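Local coordinates for UDP-N-Acetylglucosamine 2-Epimerase (Thermus thermophilus, PDB 1V4V), which probably interconverts UDP-N-acetylglucosamine and UDP-N-acetylmannosamine as a UDP-GlcNAc 2-epimerase with a two-domain GT-B fold, at residues L172-D180 with N346-V357. Sequence-based numbering, arbitrary orientation.
Sequences LVTGQTGVD and NPYGDGKAGLMV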
loop_
_atom_site.group_PDB
_atom_site.type_symbol
_atom_site.label_atom_id
_atom_site.label_comp_id
_atom_site.label_asym_id
_atom_site.label_seq_id
_atom_site.Cartn_x
_atom_site.Cartn_y
_atom_site.Cartn_z
ATOM N N LEU A 172 -2.153 -16.891 -3.143
ATOM C CA LEU A 172 -2.653 -18.046 -3.888
ATOM C C LEU A 172 -2.274 -17.842 -5.354
ATOM O O LEU A 172 -2.583 -16.805 -5.927
ATOM C CB LEU A 172 -4.178 -18.140 -3.769
ATOM C CG LEU A 172 -4.877 -19.266 -4.540
ATOM C CD1 LEU A 172 -4.529 -20.608 -3.917
ATOM C CD2 LEU A 172 -6.386 -19.061 -4.499
ATOM N N VAL A 173 -1.584 -18.809 -5.952
ATOM C CA VAL A 173 -1.208 -18.702 -7.364
ATOM C C VAL A 173 -2.403 -19.250 -8.134
ATOM O O VAL A 173 -2.741 -20.424 -8.014
ATOM C CB VAL A 173 0.050 -19.532 -7.686
ATOM C CG1 VAL A 173 0.370 -19.437 -9.165
ATOM C CG2 VAL A 173 1.225 -19.020 -6.871
ATOM N N THR A 174 -3.033 -18.396 -8.934
ATOM C CA THR A 174 -4.238 -18.783 -9.655
ATOM C C THR A 174 -4.138 -18.918 -11.169
ATOM O O THR A 174 -4.972 -19.581 -11.783
ATOM C CB THR A 174 -5.355 -17.765 -9.390
ATOM O OG1 THR A 174 -4.968 -16.498 -9.941
ATOM C CG2 THR A 174 -5.595 -17.604 -7.892
ATOM N N GLY A 175 -3.126 -18.302 -11.766
ATOM C CA GLY A 175 -3.029 -18.308 -13.215
ATOM C C GLY A 175 -3.845 -17.085 -13.605
ATOM O O GLY A 175 -4.378 -16.410 -12.722
ATOM N N GLN A 176 -3.976 -16.788 -14.895
ATOM C CA GLN A 176 -4.723 -15.601 -15.300
ATOM C C GLN A 176 -6.217 -15.796 -15.545
ATOM O O GLN A 176 -6.625 -16.707 -16.265
ATOM C CB GLN A 176 -4.082 -14.991 -16.549
ATOM C CG GLN A 176 -2.627 -14.602 -16.357
ATOM C CD GLN A 176 -2.121 -13.680 -17.452
ATOM O OE1 GLN A 176 -0.925 -13.643 -17.748
ATOM N NE2 GLN A 176 -3.032 -12.919 -18.052
ATOM N N THR A 177 -7.039 -14.934 -14.948
ATOM C CA THR A 177 -8.477 -15.041 -15.150
ATOM C C THR A 177 -8.797 -14.656 -16.593
ATOM O O THR A 177 -9.876 -14.967 -17.102
ATOM C CB THR A 177 -9.273 -14.125 -14.190
ATOM O OG1 THR A 177 -8.940 -12.755 -14.433
ATOM C CG2 THR A 177 -8.968 -14.483 -12.741
ATOM N N GLY A 178 -7.848 -13.988 -17.246
ATOM C CA GLY A 178 -8.038 -13.589 -18.631
ATOM C C GLY A 178 -8.328 -14.793 -19.512
ATOM O O GLY A 178 -9.069 -14.696 -20.495
ATOM N N VAL A 179 -7.742 -15.933 -19.161
ATOM C CA VAL A 179 -7.960 -17.167 -19.910
ATOM C C VAL A 179 -9.433 -17.556 -19.798
ATOM O O VAL A 179 -10.091 -17.831 -20.803
ATOM C CB VAL A 179 -7.089 -18.313 -19.355
ATOM C CG1 VAL A 179 -7.340 -19.598 -20.148
ATOM C CG2 VAL A 179 -5.626 -17.926 -19.432
ATOM N N ASP A 180 -9.944 -17.567 -18.566
ATOM C CA ASP A 180 -11.347 -17.898 -18.310
ATOM C C ASP A 180 -12.248 -16.975 -19.132
ATOM O O ASP A 180 -13.250 -17.408 -19.702
ATOM C CB ASP A 180 -11.707 -17.677 -16.833
ATOM C CG ASP A 180 -10.833 -18.457 -15.878
ATOM O OD1 ASP A 180 -9.598 -18.457 -16.047
ATOM O OD2 ASP A 180 -11.388 -19.063 -14.938
ATOM N N ASN A 346 -1.448 -24.568 -21.547
ATOM C CA ASN A 346 -1.455 -23.110 -21.630
ATOM C C ASN A 346 -0.559 -22.583 -20.509
ATOM O O ASN A 346 -0.840 -22.812 -19.335
ATOM C CB ASN A 346 -2.877 -22.574 -21.447
ATOM C CG ASN A 346 -2.954 -21.074 -21.621
ATOM O OD1 ASN A 346 -2.158 -20.332 -21.049
ATOM N ND2 ASN A 346 -3.921 -20.616 -22.410
ATOM N N PRO A 347 0.520 -21.867 -20.857
ATOM C CA PRO A 347 1.449 -21.324 -19.861
ATOM C C PRO A 347 0.920 -20.120 -19.084
ATOM O O PRO A 347 1.605 -19.604 -18.205
ATOM C CB PRO A 347 2.662 -20.966 -20.701
ATOM C CG PRO A 347 2.014 -20.432 -21.945
ATOM C CD PRO A 347 0.925 -21.460 -22.217
ATOM N N TYR A 348 -0.295 -19.680 -19.403
ATOM C CA TYR A 348 -0.886 -18.520 -18.735
ATOM C C TYR A 348 -1.938 -18.883 -17.692
ATOM O O TYR A 348 -2.158 -18.136 -16.741
ATOM C CB TYR A 348 -1.521 -17.587 -19.765
ATOM C CG TYR A 348 -0.627 -17.282 -20.944
ATOM C CD1 TYR A 348 0.527 -16.513 -20.793
ATOM C CD2 TYR A 348 -0.928 -17.779 -22.211
ATOM C CE1 TYR A 348 1.364 -16.247 -21.886
ATOM C CE2 TYR A 348 -0.102 -17.520 -23.302
ATOM C CZ TYR A 348 1.040 -16.756 -23.132
ATOM O OH TYR A 348 1.857 -16.514 -24.213
ATOM N N GLY A 349 -2.592 -20.023 -17.874
ATOM C CA GLY A 349 -3.620 -20.442 -16.937
ATOM C C GLY A 349 -4.433 -21.582 -17.517
ATOM O O GLY A 349 -4.422 -21.782 -18.730
ATOM N N ASP A 350 -5.136 -22.321 -16.664
ATOM C CA ASP A 350 -5.934 -23.459 -17.114
ATOM C C ASP A 350 -7.403 -23.138 -17.402
ATOM O O ASP A 350 -8.218 -24.044 -17.561
ATOM C CB ASP A 350 -5.833 -24.607 -16.095
ATOM C CG ASP A 350 -6.396 -24.241 -14.725
ATOM O OD1 ASP A 350 -6.185 -25.021 -13.770
ATOM O OD2 ASP A 350 -7.054 -23.186 -14.599
ATOM N N GLY A 351 -7.738 -21.850 -17.468
ATOM C CA GLY A 351 -9.106 -21.455 -17.753
ATOM C C GLY A 351 -10.046 -21.477 -16.563
ATOM O O GLY A 351 -11.236 -21.170 -16.694
ATOM N N LYS A 352 -9.518 -21.832 -15.398
ATOM C CA LYS A 352 -10.329 -21.890 -14.189
ATOM C C LYS A 352 -9.776 -21.030 -13.046
ATOM O O LYS A 352 -10.005 -21.315 -11.873
ATOM C CB LYS A 352 -10.469 -23.350 -13.750
ATOM C CG LYS A 352 -11.141 -24.202 -14.824
ATOM C CD LYS A 352 -11.156 -25.673 -14.480
ATOM C CE LYS A 352 -11.893 -26.457 -15.558
ATOM N NZ LYS A 352 -13.280 -25.937 -15.761
ATOM N N ALA A 353 -9.055 -19.970 -13.399
ATOM C CA ALA A 353 -8.486 -19.070 -12.402
ATOM C C ALA A 353 -9.601 -18.397 -11.604
ATOM O O ALA A 353 -9.464 -18.163 -10.400
ATOM C CB ALA A 353 -7.620 -18.015 -13.086
ATOM N N GLY A 354 -10.701 -18.092 -12.286
ATOM C CA GLY A 354 -11.829 -17.447 -11.642
ATOM C C GLY A 354 -12.400 -18.302 -10.533
ATOM O O GLY A 354 -12.765 -17.800 -9.471
ATOM N N LEU A 355 -12.480 -19.605 -10.780
ATOM C CA LEU A 355 -13.006 -20.524 -9.781
ATOM C C LEU A 355 -12.081 -20.575 -8.573
ATOM O O LEU A 355 -12.542 -20.661 -7.437
ATOM C CB LEU A 355 -13.162 -21.928 -10.377
ATOM C CG LEU A 355 -13.744 -22.999 -9.449
ATOM C CD1 LEU A 355 -15.108 -22.555 -8.936
ATOM C CD2 LEU A 355 -13.860 -24.315 -10.206
HETATM N N MSE A 356 -10.773 -20.523 -8.818
HETATM C CA MSE A 356 -9.808 -20.551 -7.727
HETATM C C MSE A 356 -9.886 -19.281 -6.887
HETATM O O MSE A 356 -9.781 -19.339 -5.660
HETATM C CB MSE A 356 -8.388 -20.740 -8.259
HETATM C CG MSE A 356 -8.058 -22.183 -8.612
HETATM SE SE MSE A 356 -6.210 -22.398 -9.098
HETATM C CE MSE A 356 -5.452 -21.515 -7.543
ATOM N N VAL A 357 -10.063 -18.135 -7.542
ATOM C CA VAL A 357 -10.184 -16.874 -6.819
ATOM C C VAL A 357 -11.432 -16.962 -5.946
ATOM O O VAL A 357 -11.393 -16.644 -4.754
ATOM C CB VAL A 357 -10.324 -15.671 -7.786
ATOM C CG1 VAL A 357 -10.692 -14.401 -7.012
ATOM C CG2 VAL A 357 -9.020 -15.462 -8.539
HETATM O O HOH W 1 -5.643 -20.906 -13.983
HETATM O O HOH W 2 -6.747 -19.468 -16.247
HETATM O O HOH W 3 -13.444 -20.049 -13.565
#
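With CG set anti to its own carbonyl carbon (chi1 -57°), D180 reaches the backbone amides of A353 and G354 in the first turn of helix 353-364. A bend at chi3 (51°) lays the selenomethionine methyl of M356 against L172 and T174. At the helix start, D180 OD2 accepts from G354 N at 2.9 Å, met from above the carboxylate plane. OD1 takes a weak bond from A353 N, and water 3 donates to OD2. P23 of helix 15-29 touches the D180 side chain. With an alanine in its place, the amides of A353 and G354 would probably lose their carboxylate partner.

The methyl of A353 packs against the T174 carbonyl and beside T177 CG2. M356 CE meets L172 CG at 3.8 Å in an apolar contact. At the other end, Q176 N donates to Y348 O (2.9 Å, 158°). V179 CG1 lies against G351, which has no side chain. Water 1 links T174 O to D350 N, and water 2 links Q176 O to G351 N.

The contact packs the C-terminal helix onto the N-terminal domain, where the chain returns in this GT-B fold. Through amide and water bonds, one carboxylate ties helix 177-188 to the start of helix 353-364.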